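Local coordinates for protein LEOA (Escherichia coli, PDB 4AUR) that probably hydrolyses GTP as a bacterial dynamin, with a long helical region joined to its GTPase domain, at residues R55-G60 against H139-V144. Residues are numbered along the deposited sequence; the frame is centred on the assembly and turned at random.
Sequences RIALLG and HLIFYV
Ala57 and Leu59 give both their N-H and C=O groups to the strand 140-144, which runs parallel to 55-60. Ala57 N donates to Leu140 O, and Ala57 O receives Phe142 N at 2.8 Å with a C=O...N angle of 173°, the donor almost in line with the carbonyl bond. Two residues on, Leu59 N donates to Phe142 O and Leu59 O receives Val144 N. At the start of the pairing Arg55 O takes His139 N at 3.0 Å and, more weakly, Leu140 N. Tyr143 CA also points a C-H at Leu59 O, and Ile56 CA one at Leu140 O, so these acceptors each meet a C-H besides their N-H.

The two strands are central in the sheet of a P-loop GTPase domain: strand 104-108 borders 55-60 on its other edge and 172-177 borders 140-144. Strand 55-60 leads into a Walker A-like sequence, to which Gly60 and Lys66 probably belong, consistent with nucleotide binding.

Apolar side chains meet on both faces of this pair. Where helix 66-74 packs, Ile56 CG2 lies over one face of the Phe142 ring in a CH-pi contact, 4.0 Å from the centroid and 18° off the ring normal. Leu58 CD1 comes instead to the edge of that ring, in its plane, and also touches Phe142 CB at 3.7 Å. Trp73 adds an edge-to-face ring contact with Phe142. On the opposite face, Leu59 reaches over two neighbours. With CG beside its own backbone N (chi1 -59°), its CD1 meets Ile141 CG2 at 3.7 Å, while its CB lies against Tyr143 CD2, Leu59 and Tyr143 crossing at about a right angle.

Beside the first bonds, Arg55 CB touches His139 CD2 at 3.8 Å, but the guanidinium end turns away to a salt bridge with Glu105.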
loop_
_atom_site.group_PDB
_atom_site.type_symbol
_atom_site.label_atom_id
_atom_site.label_comp_id
_atom_site.label_asym_id
_atom_site.label_seq_id
_atom_site.Cartn_x
_atom_site.Cartn_y
_atom_site.Cartn_z
ATOM N N ARG A 55 -24.306 18.980 -29.608
ATOM C CA ARG A 55 -25.664 18.613 -29.961
ATOM C C ARG A 55 -26.614 19.010 -28.851
ATOM O O ARG A 55 -26.398 18.672 -27.693
ATOM C CB ARG A 55 -25.779 17.114 -30.195
ATOM C CG ARG A 55 -27.183 16.683 -30.555
ATOM C CD ARG A 55 -27.300 15.181 -30.617
ATOM N NE ARG A 55 -26.662 14.674 -31.810
ATOM C CZ ARG A 55 -26.377 13.400 -32.024
ATOM N NH1 ARG A 55 -26.677 12.480 -31.115
ATOM N NH2 ARG A 55 -25.780 13.047 -33.157
ATOM N N ILE A 56 -27.674 19.718 -29.226
ATOM C CA ILE A 56 -28.689 20.166 -28.285
ATOM C C ILE A 56 -30.014 19.572 -28.716
ATOM O O ILE A 56 -30.393 19.664 -29.882
ATOM C CB ILE A 56 -28.833 21.696 -28.285
ATOM C CG1 ILE A 56 -27.476 22.359 -28.287
ATOM C CG2 ILE A 56 -29.592 22.177 -27.063
ATOM C CD1 ILE A 56 -27.008 22.734 -29.678
ATOM N N ALA A 57 -30.723 18.956 -27.789
ATOM C CA ALA A 57 -32.078 18.542 -28.070
ATOM C C ALA A 57 -32.977 19.655 -27.599
ATOM O O ALA A 57 -32.995 20.020 -26.412
ATOM C CB ALA A 57 -32.406 17.253 -27.366
ATOM N N LEU A 58 -33.701 20.226 -28.546
ATOM C CA LEU A 58 -34.614 21.298 -28.252
ATOM C C LEU A 58 -36.018 20.746 -28.138
ATOM O O LEU A 58 -36.664 20.447 -29.138
ATOM C CB LEU A 58 -34.549 22.340 -29.352
ATOM C CG LEU A 58 -35.158 23.665 -28.926
ATOM C CD1 LEU A 58 -34.371 24.266 -27.776
ATOM C CD2 LEU A 58 -35.235 24.613 -30.109
ATOM N N LEU A 59 -36.473 20.631 -26.899
ATOM C CA LEU A 59 -37.767 20.016 -26.576
ATOM C C LEU A 59 -38.776 21.029 -26.047
ATOM O O LEU A 59 -38.410 21.961 -25.327
ATOM C CB LEU A 59 -37.574 18.929 -25.517
ATOM C CG LEU A 59 -36.622 17.831 -25.933
ATOM C CD1 LEU A 59 -36.614 16.785 -24.845
ATOM C CD2 LEU A 59 -37.077 17.248 -27.253
ATOM N N GLY A 60 -40.041 20.824 -26.404
ATOM C CA GLY A 60 -41.116 21.694 -25.966
ATOM C C GLY A 60 -42.103 22.017 -27.074
ATOM O O GLY A 60 -41.855 21.775 -28.251
ATOM N N HIS A 139 -25.621 16.521 -25.706
ATOM C CA HIS A 139 -24.838 17.025 -24.610
ATOM C C HIS A 139 -25.665 17.974 -23.770
ATOM O O HIS A 139 -25.338 18.244 -22.612
ATOM C CB HIS A 139 -23.626 17.731 -25.148
ATOM C CG HIS A 139 -22.908 16.958 -26.200
ATOM N ND1 HIS A 139 -21.780 16.221 -25.935
ATOM C CD2 HIS A 139 -23.138 16.826 -27.526
ATOM C CE1 HIS A 139 -21.351 15.655 -27.051
ATOM N NE2 HIS A 139 -22.158 16.008 -28.032
ATOM N N LEU A 140 -26.742 18.472 -24.354
ATOM C CA LEU A 140 -27.598 19.437 -23.691
ATOM C C LEU A 140 -29.032 19.212 -24.134
ATOM O O LEU A 140 -29.277 18.914 -25.296
ATOM C CB LEU A 140 -27.178 20.846 -24.093
ATOM C CG LEU A 140 -26.378 21.685 -23.130
ATOM C CD1 LEU A 140 -26.116 23.059 -23.726
ATOM C CD2 LEU A 140 -27.174 21.825 -21.856
ATOM N N ILE A 141 -29.972 19.378 -23.221
ATOM C CA ILE A 141 -31.384 19.217 -23.539
ATOM C C ILE A 141 -32.135 20.401 -22.978
ATOM O O ILE A 141 -32.064 20.671 -21.803
ATOM C CB ILE A 141 -31.932 17.906 -22.945
ATOM C CG1 ILE A 141 -31.140 16.718 -23.479
ATOM C CG2 ILE A 141 -33.417 17.745 -23.254
ATOM C CD1 ILE A 141 -31.737 15.383 -23.127
ATOM N N PHE A 142 -32.838 21.123 -23.828
ATOM C CA PHE A 142 -33.633 22.263 -23.372
ATOM C C PHE A 142 -35.064 21.871 -23.477
ATOM O O PHE A 142 -35.553 21.630 -24.557
ATOM C CB PHE A 142 -33.439 23.503 -24.244
ATOM C CG PHE A 142 -32.048 24.074 -24.225
ATOM C CD1 PHE A 142 -31.183 23.858 -23.160
ATOM C CD2 PHE A 142 -31.622 24.887 -25.278
ATOM C CE1 PHE A 142 -29.912 24.423 -23.163
ATOM C CE2 PHE A 142 -30.360 25.455 -25.280
ATOM C CZ PHE A 142 -29.503 25.214 -24.228
ATOM N N TYR A 143 -35.731 21.794 -22.350
ATOM C CA TYR A 143 -37.162 21.581 -22.355
ATOM C C TYR A 143 -37.791 22.932 -22.089
ATOM O O TYR A 143 -37.746 23.426 -20.968
ATOM C CB TYR A 143 -37.562 20.565 -21.288
ATOM C CG TYR A 143 -38.818 19.863 -21.641
ATOM C CD1 TYR A 143 -40.031 20.531 -21.616
ATOM C CD2 TYR A 143 -38.799 18.555 -22.062
ATOM C CE1 TYR A 143 -41.194 19.910 -21.978
ATOM C CE2 TYR A 143 -39.961 17.922 -22.421
ATOM C CZ TYR A 143 -41.152 18.609 -22.370
ATOM O OH TYR A 143 -42.306 17.988 -22.729
ATOM N N VAL A 144 -38.347 23.545 -23.128
ATOM C CA VAL A 144 -38.860 24.905 -23.022
ATOM C C VAL A 144 -40.341 24.873 -22.735
ATOM O O VAL A 144 -41.113 24.267 -23.497
ATOM C CB VAL A 144 -38.637 25.698 -24.309
ATOM C CG1 VAL A 144 -39.328 27.044 -24.217
ATOM C CG2 VAL A 144 -37.157 25.886 -24.571
#